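Local coordinates for stage III sporulation protein AH (Bacillus subtilis, PDB 3TUF), which forms with SpoIIQ an intercellular channel between mother cell and forespore that supports engulfment and the signalling which triggers sigma-G-directed gene expression, at residues A174-V179 and K187-T192; L140-T143 and E147-L150; D94-E99 and S128-T133; D83-Y88 and T161-K166. One frame throughout, in Å; residues are numbered along the deposited sequence.

Contact 1: residues A174-V179 and K187-T192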
loop_
_atom_site.group_PDB
_atom_site.type_symbol
_atom_site.label_atom_id
_atom_site.label_comp_id
_atom_site.label_asym_id
_atom_site.label_seq_id
_atom_site.Cartn_x
_atom_site.Cartn_y
_atom_site.Cartn_z
ATOM N N ALA B 174 5.446 19.433 -12.451
ATOM C CA ALA B 174 6.377 18.291 -12.412
ATOM C C ALA B 174 5.771 17.123 -11.584
ATOM O O ALA B 174 5.929 15.951 -11.948
ATOM C CB ALA B 174 7.737 18.715 -11.890
ATOM N N ILE B 175 5.035 17.431 -10.522
ATOM C CA ILE B 175 4.322 16.362 -9.829
ATOM C C ILE B 175 3.207 15.754 -10.668
ATOM O O ILE B 175 3.101 14.548 -10.801
ATOM C CB ILE B 175 3.814 16.850 -8.527
ATOM C CG1 ILE B 175 5.038 17.073 -7.611
ATOM C CG2 ILE B 175 2.696 15.865 -7.932
ATOM C CD1 ILE B 175 4.647 17.600 -6.229
ATOM N N ILE B 176 2.383 16.586 -11.283
ATOM C CA ILE B 176 1.282 16.070 -12.109
ATOM C C ILE B 176 1.826 15.256 -13.267
ATOM O O ILE B 176 1.181 14.326 -13.759
ATOM C CB ILE B 176 0.336 17.195 -12.606
ATOM C CG1 ILE B 176 -0.444 17.761 -11.447
ATOM C CG2 ILE B 176 -0.650 16.656 -13.667
ATOM C CD1 ILE B 176 -1.109 19.131 -11.832
ATOM N N ASP B 177 3.043 15.577 -13.687
ATOM C CA ASP B 177 3.653 14.745 -14.774
ATOM C C ASP B 177 3.857 13.264 -14.391
ATOM O O ASP B 177 3.716 12.376 -15.265
ATOM C CB ASP B 177 4.886 15.414 -15.381
ATOM C CG ASP B 177 4.510 16.670 -16.176
ATOM O OD1 ASP B 177 3.269 16.812 -16.532
ATOM O OD2 ASP B 177 5.441 17.501 -16.419
ATOM N N LEU B 178 4.090 13.003 -13.081
ATOM C CA LEU B 178 4.225 11.598 -12.578
ATOM C C LEU B 178 2.939 10.750 -12.706
ATOM O O LEU B 178 2.999 9.514 -12.665
ATOM C CB LEU B 178 4.803 11.557 -11.191
ATOM C CG LEU B 178 6.008 12.474 -11.067
ATOM C CD1 LEU B 178 6.373 12.639 -9.562
ATOM C CD2 LEU B 178 7.187 11.981 -11.872
ATOM N N VAL B 179 1.793 11.402 -12.870
ATOM C CA VAL B 179 0.512 10.657 -12.854
ATOM C C VAL B 179 0.259 10.088 -14.202
ATOM O O VAL B 179 0.555 10.737 -15.197
ATOM C CB VAL B 179 -0.678 11.595 -12.477
ATOM C CG1 VAL B 179 -2.033 10.830 -12.544
ATOM C CG2 VAL B 179 -0.438 12.154 -11.121
ATOM N N LYS B 187 -9.885 11.985 -14.873
ATOM C CA LYS B 187 -10.102 12.371 -13.501
ATOM C C LYS B 187 -9.416 13.706 -13.325
ATOM O O LYS B 187 -8.555 14.070 -14.127
ATOM C CB LYS B 187 -9.517 11.301 -12.527
ATOM C CG LYS B 187 -10.357 9.997 -12.408
ATOM C CD LYS B 187 -9.598 8.853 -11.697
ATOM C CE LYS B 187 -10.479 7.619 -11.523
ATOM N NZ LYS B 187 -9.685 6.498 -10.890
ATOM N N ASP B 188 -9.790 14.437 -12.281
ATOM C CA ASP B 188 -9.115 15.692 -11.958
ATOM C C ASP B 188 -7.972 15.239 -11.062
ATOM O O ASP B 188 -7.972 14.089 -10.592
ATOM C CB ASP B 188 -10.080 16.757 -11.319
ATOM C CG ASP B 188 -9.385 18.146 -11.070
ATOM O OD1 ASP B 188 -8.314 18.466 -11.686
ATOM O OD2 ASP B 188 -9.896 18.933 -10.223
ATOM N N VAL B 189 -7.002 16.119 -10.867
ATOM C CA VAL B 189 -5.838 15.836 -10.091
ATOM C C VAL B 189 -5.547 17.109 -9.312
ATOM O O VAL B 189 -5.437 18.179 -9.885
ATOM C CB VAL B 189 -4.639 15.562 -11.042
ATOM C CG1 VAL B 189 -3.342 15.536 -10.270
ATOM C CG2 VAL B 189 -4.787 14.253 -11.843
ATOM N N ALA B 190 -5.398 17.018 -7.999
ATOM C CA ALA B 190 -5.096 18.215 -7.246
ATOM C C ALA B 190 -3.830 17.997 -6.440
ATOM O O ALA B 190 -3.550 16.863 -6.014
ATOM C CB ALA B 190 -6.294 18.562 -6.346
ATOM N N VAL B 191 -3.034 19.038 -6.256
ATOM C CA VAL B 191 -1.767 18.876 -5.583
ATOM C C VAL B 191 -1.656 19.995 -4.625
ATOM O O VAL B 191 -1.642 21.166 -5.050
ATOM C CB VAL B 191 -0.636 19.073 -6.553
ATOM C CG1 VAL B 191 0.741 18.940 -5.856
ATOM C CG2 VAL B 191 -0.792 18.065 -7.638
ATOM N N THR B 192 -1.561 19.665 -3.334
ATOM C CA THR B 192 -1.453 20.679 -2.289
ATOM C C THR B 192 -0.082 20.619 -1.673
ATOM O O THR B 192 0.410 19.534 -1.417
ATOM C CB THR B 192 -2.440 20.336 -1.195
ATOM O OG1 THR B 192 -3.719 20.107 -1.804
ATOM C CG2 THR B 192 -2.526 21.445 -0.150
#
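I175, I176 and V179 lean onto V189 and V191 inside a beta-alpha-beta crossover: helix 169-177 links strand 157-163 to its parallel neighbour 188-194, consistent with the ring-building fold of this family. Every side-chain contact across the pair is apolar. V191 holds its CG1 anti to the backbone N (chi1 179°), and this spreads its methyls over two isoleucines: CG1 comes 4.1 Å from I175 CD1, while CG2 sits 3.8 Å from I176 CG1. An alanine at V191 would remove both methyls and would probably leave a gap under I175 and I176. I176 and V189 lie alongside and run opposite ways, with I176 CG1 3.8 Å from V189 CG1. V179, past the helix, touches more loosely, its CG1 4.4 Å from V189 CG2. Residues 190-192 pair antiparallel with a strand of the SpoIIQ chain, so the sheet continues across that interface. D188 accepts there from S79 and L80 of SpoIIQ, and its OD1 also takes a weak, bent bond from V189 N at 2.8 Å (145° at the hydrogen).

Contact 2: residues L140-T143 and E147-L150; sequences LIKT and EDAL
I141 straddles the methyl group of A149 with its branch point. A149 CB lies 3.9 Å from I141 CG2 and 4.1 Å from I141 CG1, so the methyl nestles against the fork of the isoleucine and not against its end. I141 CG2 stands anti to the backbone N and CG1 beside it (chi1 -41°). This leaves CD1 to reach on to I175 and L178, which cover the isoleucine from segment 174-179. K142 comes at the strand alongside, with its aliphatic part. Its CG passes 4.4 Å from A149 N, and its CD lies 4.3 Å from D148 OD1. A bend at chi3 (-52°) then carries the amine onward, and K142 NZ ends 5.3 Å from D148 OD1, too far for a salt bridge though the charges are opposite. These touches close the tight alpha-to-beta turn in which helix 114-143 hands over to strand 149-152, the opening helix and strand of the alpha-beta-beta-alpha-beta order expected of a ring-building domain. D148 OD1 serves two partners: R89 of the same chain makes a salt bridge to it, and A149 N donates from 2.8 Å, bent to 132° and approaching from above the carboxylate plane. That double use helps fix the carboxylate beside A149. Near the end of the helix, T143 OG1 turns back to donate to L140 O at 2.7 Å, in the carbonyl plane on a lone pair. The same end of the helix borders the second subunit, where T143 packs on T86 of that copy.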
loop_
_atom_site.group_PDB
_atom_site.type_symbol
_atom_site.label_atom_id
_atom_site.label_comp_id
_atom_site.label_asym_id
_atom_site.label_seq_id
_atom_site.Cartn_x
_atom_site.Cartn_y
_atom_site.Cartn_z
ATOM N N LEU B 140 7.672 7.828 -6.197
ATOM C CA LEU B 140 8.242 8.676 -7.260
ATOM C C LEU B 140 8.478 10.114 -6.797
ATOM O O LEU B 140 9.597 10.645 -6.980
ATOM C CB LEU B 140 7.378 8.663 -8.500
ATOM C CG LEU B 140 7.378 7.271 -9.190
ATOM C CD1 LEU B 140 6.180 7.010 -10.171
ATOM C CD2 LEU B 140 8.714 6.967 -9.879
ATOM N N ILE B 141 7.474 10.720 -6.156
ATOM C CA ILE B 141 7.553 12.124 -5.753
ATOM C C ILE B 141 8.704 12.301 -4.820
ATOM O O ILE B 141 9.446 13.291 -4.892
ATOM C CB ILE B 141 6.363 12.512 -4.854
ATOM C CG1 ILE B 141 5.048 11.887 -5.380
ATOM C CG2 ILE B 141 6.345 14.059 -4.497
ATOM C CD1 ILE B 141 4.301 12.665 -6.313
ATOM N N LYS B 142 8.809 11.339 -3.900
ATOM C CA LYS B 142 9.802 11.418 -2.856
ATOM C C LYS B 142 11.137 11.458 -3.559
ATOM O O LYS B 142 11.997 12.313 -3.226
ATOM C CB LYS B 142 9.708 10.237 -1.881
ATOM C CG LYS B 142 8.580 10.421 -0.816
ATOM C CD LYS B 142 8.508 9.318 0.360
ATOM C CE LYS B 142 8.471 7.844 -0.176
ATOM N NZ LYS B 142 7.837 6.807 0.672
ATOM N N THR B 143 11.291 10.591 -4.580
ATOM C CA THR B 143 12.554 10.586 -5.362
ATOM C C THR B 143 12.783 11.936 -6.020
ATOM O O THR B 143 13.917 12.234 -6.412
ATOM C CB THR B 143 12.690 9.547 -6.532
ATOM O OG1 THR B 143 12.175 10.123 -7.745
ATOM C CG2 THR B 143 12.030 8.227 -6.256
ATOM N N GLU B 147 10.387 15.609 0.729
ATOM C CA GLU B 147 10.616 14.938 2.024
ATOM C C GLU B 147 9.524 13.899 2.404
ATOM O O GLU B 147 9.811 12.831 2.962
ATOM C CB GLU B 147 10.814 15.998 3.107
ATOM C CG GLU B 147 10.823 15.497 4.534
ATOM C CD GLU B 147 9.908 16.339 5.408
ATOM O OE1 GLU B 147 9.101 15.751 6.173
ATOM O OE2 GLU B 147 9.969 17.592 5.300
ATOM N N ASP B 148 8.276 14.195 2.078
ATOM C CA ASP B 148 7.210 13.209 2.227
ATOM C C ASP B 148 6.093 13.600 1.262
ATOM O O ASP B 148 6.032 14.761 0.835
ATOM C CB ASP B 148 6.688 13.185 3.674
ATOM C CG ASP B 148 5.918 11.895 4.009
ATOM O OD1 ASP B 148 5.713 11.030 3.105
ATOM O OD2 ASP B 148 5.516 11.742 5.193
ATOM N N ALA B 149 5.230 12.640 0.920
ATOM C CA ALA B 149 4.084 12.874 0.050
ATOM C C ALA B 149 2.945 11.942 0.384
ATOM O O ALA B 149 3.179 10.840 0.871
ATOM C CB ALA B 149 4.464 12.661 -1.390
ATOM N N LEU B 150 1.715 12.350 0.058
ATOM C CA LEU B 150 0.538 11.552 0.383
ATOM C C LEU B 150 -0.449 11.634 -0.760
ATOM O O LEU B 150 -0.697 12.746 -1.270
ATOM C CB LEU B 150 -0.061 12.123 1.654
ATOM C CG LEU B 150 -1.426 11.693 2.093
ATOM C CD1 LEU B 150 -1.398 10.251 2.470
ATOM C CD2 LEU B 150 -1.829 12.610 3.318
#

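Contact 3: residues D94-E99 and S128-T133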
loop_
_atom_site.group_PDB
_atom_site.type_symbol
_atom_site.label_atom_id
_atom_site.label_comp_id
_atom_site.label_asym_id
_atom_site.label_seq_id
_atom_site.Cartn_x
_atom_site.Cartn_y
_atom_site.Cartn_z
ATOM N N ASP B 94 -7.385 2.007 7.955
ATOM C CA ASP B 94 -8.631 1.568 8.633
ATOM C C ASP B 94 -9.794 1.420 7.654
ATOM O O ASP B 94 -10.359 0.289 7.485
ATOM C CB ASP B 94 -9.014 2.545 9.761
ATOM C CG ASP B 94 -7.932 2.606 10.854
ATOM O OD1 ASP B 94 -7.000 1.767 10.739
ATOM O OD2 ASP B 94 -7.979 3.445 11.823
ATOM N N ALA B 95 -10.115 2.552 7.003
ATOM C CA ALA B 95 -11.192 2.613 6.036
ATOM C C ALA B 95 -10.999 1.561 4.902
ATOM O O ALA B 95 -11.902 0.728 4.642
ATOM C CB ALA B 95 -11.332 4.029 5.484
ATOM N N ARG B 96 -9.832 1.557 4.269
ATOM C CA ARG B 96 -9.546 0.573 3.225
ATOM C C ARG B 96 -9.809 -0.866 3.688
ATOM O O ARG B 96 -10.391 -1.668 2.956
ATOM C CB ARG B 96 -8.102 0.712 2.739
ATOM C CG ARG B 96 -7.731 2.117 2.291
ATOM C CD ARG B 96 -8.306 2.430 0.920
ATOM N NE ARG B 96 -7.259 2.666 -0.071
ATOM C CZ ARG B 96 -7.066 3.825 -0.691
ATOM N NH1 ARG B 96 -7.850 4.861 -0.425
ATOM N NH2 ARG B 96 -6.089 3.949 -1.579
ATOM N N SER B 97 -9.369 -1.181 4.902
ATOM C CA SER B 97 -9.495 -2.533 5.489
ATOM C C SER B 97 -10.919 -2.986 5.507
ATOM O O SER B 97 -11.246 -4.099 5.039
ATOM C CB SER B 97 -9.087 -2.527 6.940
ATOM O OG SER B 97 -7.714 -2.721 7.004
ATOM N N LYS B 98 -11.737 -2.109 6.101
ATOM C CA LYS B 98 -13.149 -2.297 6.201
ATOM C C LYS B 98 -13.683 -2.516 4.832
ATOM O O LYS B 98 -14.409 -3.494 4.601
ATOM C CB LYS B 98 -13.826 -1.071 6.801
ATOM C CG LYS B 98 -13.977 -1.172 8.297
ATOM C CD LYS B 98 -14.277 0.231 8.976
ATOM C CE LYS B 98 -12.977 0.971 9.461
ATOM N NZ LYS B 98 -13.129 2.466 9.592
ATOM N N GLU B 99 -13.330 -1.607 3.916
ATOM C CA GLU B 99 -13.693 -1.809 2.519
ATOM C C GLU B 99 -13.427 -3.230 1.985
ATOM O O GLU B 99 -14.378 -3.894 1.529
ATOM C CB GLU B 99 -12.964 -0.832 1.662
ATOM C CG GLU B 99 -13.759 0.344 1.307
ATOM C CD GLU B 99 -13.437 0.772 -0.120
ATOM O OE1 GLU B 99 -14.003 0.148 -1.056
ATOM O OE2 GLU B 99 -12.607 1.699 -0.306
ATOM N N SER B 128 -7.060 -2.472 -5.233
ATOM C CA SER B 128 -5.637 -2.845 -5.260
ATOM C C SER B 128 -4.812 -2.010 -6.171
ATOM O O SER B 128 -3.637 -1.700 -5.904
ATOM C CB SER B 128 -5.491 -4.208 -5.857
ATOM O OG SER B 128 -6.058 -5.108 -4.962
ATOM N N GLU B 129 -5.393 -1.741 -7.318
ATOM C CA GLU B 129 -4.672 -0.992 -8.287
ATOM C C GLU B 129 -4.538 0.461 -7.868
ATOM O O GLU B 129 -3.440 1.040 -8.005
ATOM C CB GLU B 129 -5.259 -1.216 -9.679
ATOM C CG GLU B 129 -4.984 -2.682 -10.165
ATOM C CD GLU B 129 -3.460 -3.126 -10.049
ATOM O OE1 GLU B 129 -2.568 -2.278 -10.287
ATOM O OE2 GLU B 129 -3.151 -4.318 -9.716
ATOM N N VAL B 130 -5.626 1.014 -7.306
ATOM C CA VAL B 130 -5.590 2.282 -6.612
ATOM C C VAL B 130 -4.501 2.250 -5.535
ATOM O O VAL B 130 -3.627 3.140 -5.495
ATOM C CB VAL B 130 -6.983 2.589 -5.976
ATOM C CG1 VAL B 130 -6.912 3.580 -4.736
ATOM C CG2 VAL B 130 -7.948 3.081 -7.051
ATOM N N GLU B 131 -4.541 1.228 -4.673
ATOM C CA GLU B 131 -3.493 1.065 -3.642
ATOM C C GLU B 131 -2.096 1.155 -4.263
ATOM O O GLU B 131 -1.234 1.902 -3.767
ATOM C CB GLU B 131 -3.587 -0.288 -2.867
ATOM C CG GLU B 131 -4.871 -0.621 -2.016
ATOM C CD GLU B 131 -4.939 0.137 -0.660
ATOM O OE1 GLU B 131 -3.990 0.929 -0.372
ATOM O OE2 GLU B 131 -5.939 -0.069 0.115
ATOM N N GLY B 132 -1.884 0.377 -5.336
ATOM C CA GLY B 132 -0.580 0.327 -6.014
ATOM C C GLY B 132 -0.167 1.676 -6.601
ATOM O O GLY B 132 1.016 2.107 -6.476
ATOM N N THR B 133 -1.154 2.335 -7.239
ATOM C CA THR B 133 -0.985 3.654 -7.819
ATOM C C THR B 133 -0.539 4.668 -6.780
ATOM O O THR B 133 0.418 5.407 -7.005
ATOM C CB THR B 133 -2.281 4.128 -8.412
ATOM O OG1 THR B 133 -2.540 3.372 -9.608
ATOM C CG2 THR B 133 -2.243 5.689 -8.718
#
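R96 and E131 bring helices 84-107 and 114-143 to a CA-CA separation of 9.2 Å, the nearest pair here, and at that spacing long polar side chains bridge the interval. They reach out from opposite directions. R96 NE donates to E131 OE2 at 3.0 Å, a salt bridge whose hydrogen bond is weak, 149° at the hydrogen. The oxygen arrives at the edge of the guanidinium, near its plane, yet the carboxylate itself is turned 65° from that plane. Bends at chi2 (-76°) and chi3 bring NE and CD round to the oxygen, R96 CD 3.5 Å from E131 OE2; R96 CB lies equally near it. V130 lies athwart the arginine, its CG1 pressed to 3.3 Å from R96 NH2. The two helices form a helical hairpin, the second arm of which leads to strand 149-152 in what is probably a ring-building domain, and this charged patch ties the arms together midway. The network is wider than one pair: R96 NH2 and NH1 form salt bridges with E134 and E154, while E131 OE2 also meets R100. E131 OE1 meets K135 of the second subunit, which makes the glutamate part of the interface between the copies. A methionine in place of R96 has no side-chain N-H to offer and would probably leave E134 and E154 without this mate, with E131 relying on R100 and on K135 of the second subunit. Further along helix 114-143, T133 OG1 donates to E129 O, one turn back, at 3.0 Å from above the carbonyl plane, sharing that oxygen with T133 N.

Contact 4: residues D83-Y88 and T161-K166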
loop_
_atom_site.group_PDB
_atom_site.type_symbol
_atom_site.label_atom_id
_atom_site.label_comp_id
_atom_site.label_asym_id
_atom_site.label_seq_id
_atom_site.Cartn_x
_atom_site.Cartn_y
_atom_site.Cartn_z
ATOM N N ASP B 83 -0.049 15.358 14.005
ATOM C CA ASP B 83 0.641 15.265 12.697
ATOM C C ASP B 83 -0.362 14.722 11.676
ATOM O O ASP B 83 -0.736 13.536 11.742
ATOM C CB ASP B 83 1.885 14.353 12.755
ATOM C CG ASP B 83 2.394 13.922 11.340
ATOM O OD1 ASP B 83 2.182 14.638 10.320
ATOM O OD2 ASP B 83 3.027 12.848 11.238
ATOM N N LEU B 84 -0.773 15.578 10.728
ATOM C CA LEU B 84 -1.890 15.279 9.805
ATOM C C LEU B 84 -1.645 14.091 8.840
ATOM O O LEU B 84 -2.596 13.350 8.502
ATOM C CB LEU B 84 -2.349 16.544 9.037
ATOM C CG LEU B 84 -3.219 17.684 9.666
ATOM C CD1 LEU B 84 -3.579 18.733 8.584
ATOM C CD2 LEU B 84 -4.498 17.202 10.428
ATOM N N PHE B 85 -0.386 13.918 8.401
ATOM C CA PHE B 85 -0.010 12.800 7.531
ATOM C C PHE B 85 -0.235 11.436 8.169
ATOM O O PHE B 85 -0.989 10.589 7.621
ATOM C CB PHE B 85 1.434 12.915 7.101
ATOM C CG PHE B 85 1.639 13.720 5.848
ATOM C CD1 PHE B 85 1.304 15.066 5.792
ATOM C CD2 PHE B 85 2.208 13.141 4.724
ATOM C CE1 PHE B 85 1.507 15.817 4.640
ATOM C CE2 PHE B 85 2.427 13.911 3.546
ATOM C CZ PHE B 85 2.055 15.253 3.523
ATOM N N THR B 86 0.410 11.210 9.312
ATOM C CA THR B 86 0.214 9.936 10.006
ATOM C C THR B 86 -1.283 9.735 10.371
ATOM O O THR B 86 -1.816 8.630 10.254
ATOM C CB THR B 86 1.175 9.755 11.235
ATOM O OG1 THR B 86 1.344 11.009 11.870
ATOM C CG2 THR B 86 2.615 9.217 10.828
ATOM N N THR B 87 -1.996 10.775 10.780
ATOM C CA THR B 87 -3.408 10.511 11.084
ATOM C C THR B 87 -4.177 10.026 9.847
ATOM O O THR B 87 -4.882 9.008 9.862
ATOM C CB THR B 87 -4.106 11.698 11.727
ATOM O OG1 THR B 87 -3.308 12.155 12.830
ATOM C CG2 THR B 87 -5.470 11.272 12.250
ATOM N N TYR B 88 -4.019 10.765 8.761
ATOM C CA TYR B 88 -4.660 10.419 7.507
ATOM C C TYR B 88 -4.312 8.981 7.035
ATOM O O TYR B 88 -5.201 8.161 6.763
ATOM C CB TYR B 88 -4.295 11.475 6.472
ATOM C CG TYR B 88 -5.089 11.389 5.192
ATOM C CD1 TYR B 88 -6.324 12.038 5.058
ATOM C CD2 TYR B 88 -4.607 10.665 4.106
ATOM C CE1 TYR B 88 -7.065 11.957 3.868
ATOM C CE2 TYR B 88 -5.341 10.574 2.909
ATOM C CZ TYR B 88 -6.562 11.221 2.798
ATOM O OH TYR B 88 -7.258 11.123 1.602
ATOM N N THR B 161 -0.776 15.327 -1.603
ATOM C CA THR B 161 -0.316 16.355 -0.694
ATOM C C THR B 161 1.141 16.108 -0.490
ATOM O O THR B 161 1.588 14.947 -0.289
ATOM C CB THR B 161 -1.099 16.370 0.646
ATOM O OG1 THR B 161 -2.495 16.182 0.365
ATOM C CG2 THR B 161 -0.877 17.717 1.405
ATOM N N VAL B 162 1.881 17.202 -0.574
ATOM C CA VAL B 162 3.315 17.138 -0.587
ATOM C C VAL B 162 3.800 18.083 0.523
ATOM O O VAL B 162 3.262 19.187 0.704
ATOM C CB VAL B 162 3.782 17.456 -2.032
ATOM C CG1 VAL B 162 5.064 18.239 -2.073
ATOM C CG2 VAL B 162 3.872 16.154 -2.823
ATOM N N LYS B 163 4.744 17.613 1.336
ATOM C CA LYS B 163 5.419 18.475 2.308
ATOM C C LYS B 163 6.322 19.416 1.545
ATOM O O LYS B 163 7.123 18.943 0.745
ATOM C CB LYS B 163 6.268 17.632 3.253
ATOM C CG LYS B 163 5.581 17.284 4.590
ATOM C CD LYS B 163 5.554 18.466 5.565
ATOM C CE LYS B 163 5.285 18.018 7.013
ATOM N NZ LYS B 163 6.542 17.530 7.646
ATOM N N SER B 164 6.193 20.725 1.761
ATOM C CA SER B 164 7.035 21.728 1.072
ATOM C C SER B 164 6.733 23.171 1.497
ATOM O O SER B 164 5.562 23.546 1.698
ATOM C CB SER B 164 6.920 21.611 -0.469
ATOM O OG SER B 164 7.880 22.414 -1.141
ATOM N N ASP B 165 7.790 23.980 1.601
ATOM C CA ASP B 165 7.661 25.390 1.970
ATOM C C ASP B 165 7.436 26.268 0.770
ATOM O O ASP B 165 6.553 27.121 0.769
ATOM C CB ASP B 165 8.883 25.839 2.744
ATOM C CG ASP B 165 8.886 25.284 4.143
ATOM O OD1 ASP B 165 7.858 25.453 4.859
ATOM O OD2 ASP B 165 9.900 24.652 4.513
ATOM N N LYS B 166 8.237 26.038 -0.261
ATOM C CA LYS B 166 8.023 26.663 -1.547
ATOM C C LYS B 166 7.074 25.803 -2.403
ATOM O O LYS B 166 7.161 24.587 -2.430
ATOM C CB LYS B 166 9.383 26.910 -2.202
ATOM C CG LYS B 166 10.251 27.860 -1.354
ATOM C CD LYS B 166 11.651 27.303 -1.110
ATOM C CE LYS B 166 12.515 27.347 -2.368
ATOM N NZ LYS B 166 12.829 28.751 -2.739
#
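The ring of F85, in the first turn of helix 84-107, meets the backbone of T161-K163 in the middle strand of the sheet, an aromatic end against main chain with no hydrogen bond across. Helix 84-88 and strand 161-163 run at 143° to each other, their axes 11.4 Å apart at closest approach, and the phenyl group spans that interval. F85 CG stands beside the backbone N (chi1 -88°), which turns the ring toward the strand. Its far carbon does the touching: F85 CZ is 3.9 Å from T161 O, which lies oblique to the ring, while V162 C sits near the ring plane at the edge. The side chains of T161 and K163 bracket this carbon, with T161 CG2 at 4.4 Å and K163 CG at 4.2 Å from F85 CZ. Just before the helix, D83 is the N-cap. D83 OD1 accepts from F85 N at 3.3 Å, and D83 OD2 takes the hydroxyl of T86, with OG1 2.6 Å away; both donors stand about 60° out of the carboxylate plane. The capped turn thus holds the backbone from which F85 projects. F85 and Y88 both pack on L150, whereas V162, its CB directed away from F85, packs on I141 and I175: the first turns of helix 84-107 lie on one face of the three-stranded sheet, helices 114-143 and 169-177 on the other.

Overall arrangement
From the N terminus, contact 4 opens first, at 83-88, and its long loop closes only at 161-166. Two contacts nest inside that loop, one after the other: contact 3 joins the arms of the helical pair, then contact 2 closes the short turn from helix 114-143 into strand 149-152. Contact 1 follows in series, bringing helix 169-177 back onto strand 188-194; no loops cross. Contacts 1, 2 and 4 meet through the sheet, T192 O lying 2.9 Å from V162 N and L150 O 2.6 Å from T161 N, both probable hydrogen bonds. Contacts 1 and 2 also touch directly through side chains. Contact 3 stands apart, about 20 Å centre to centre from contacts 1 and 4.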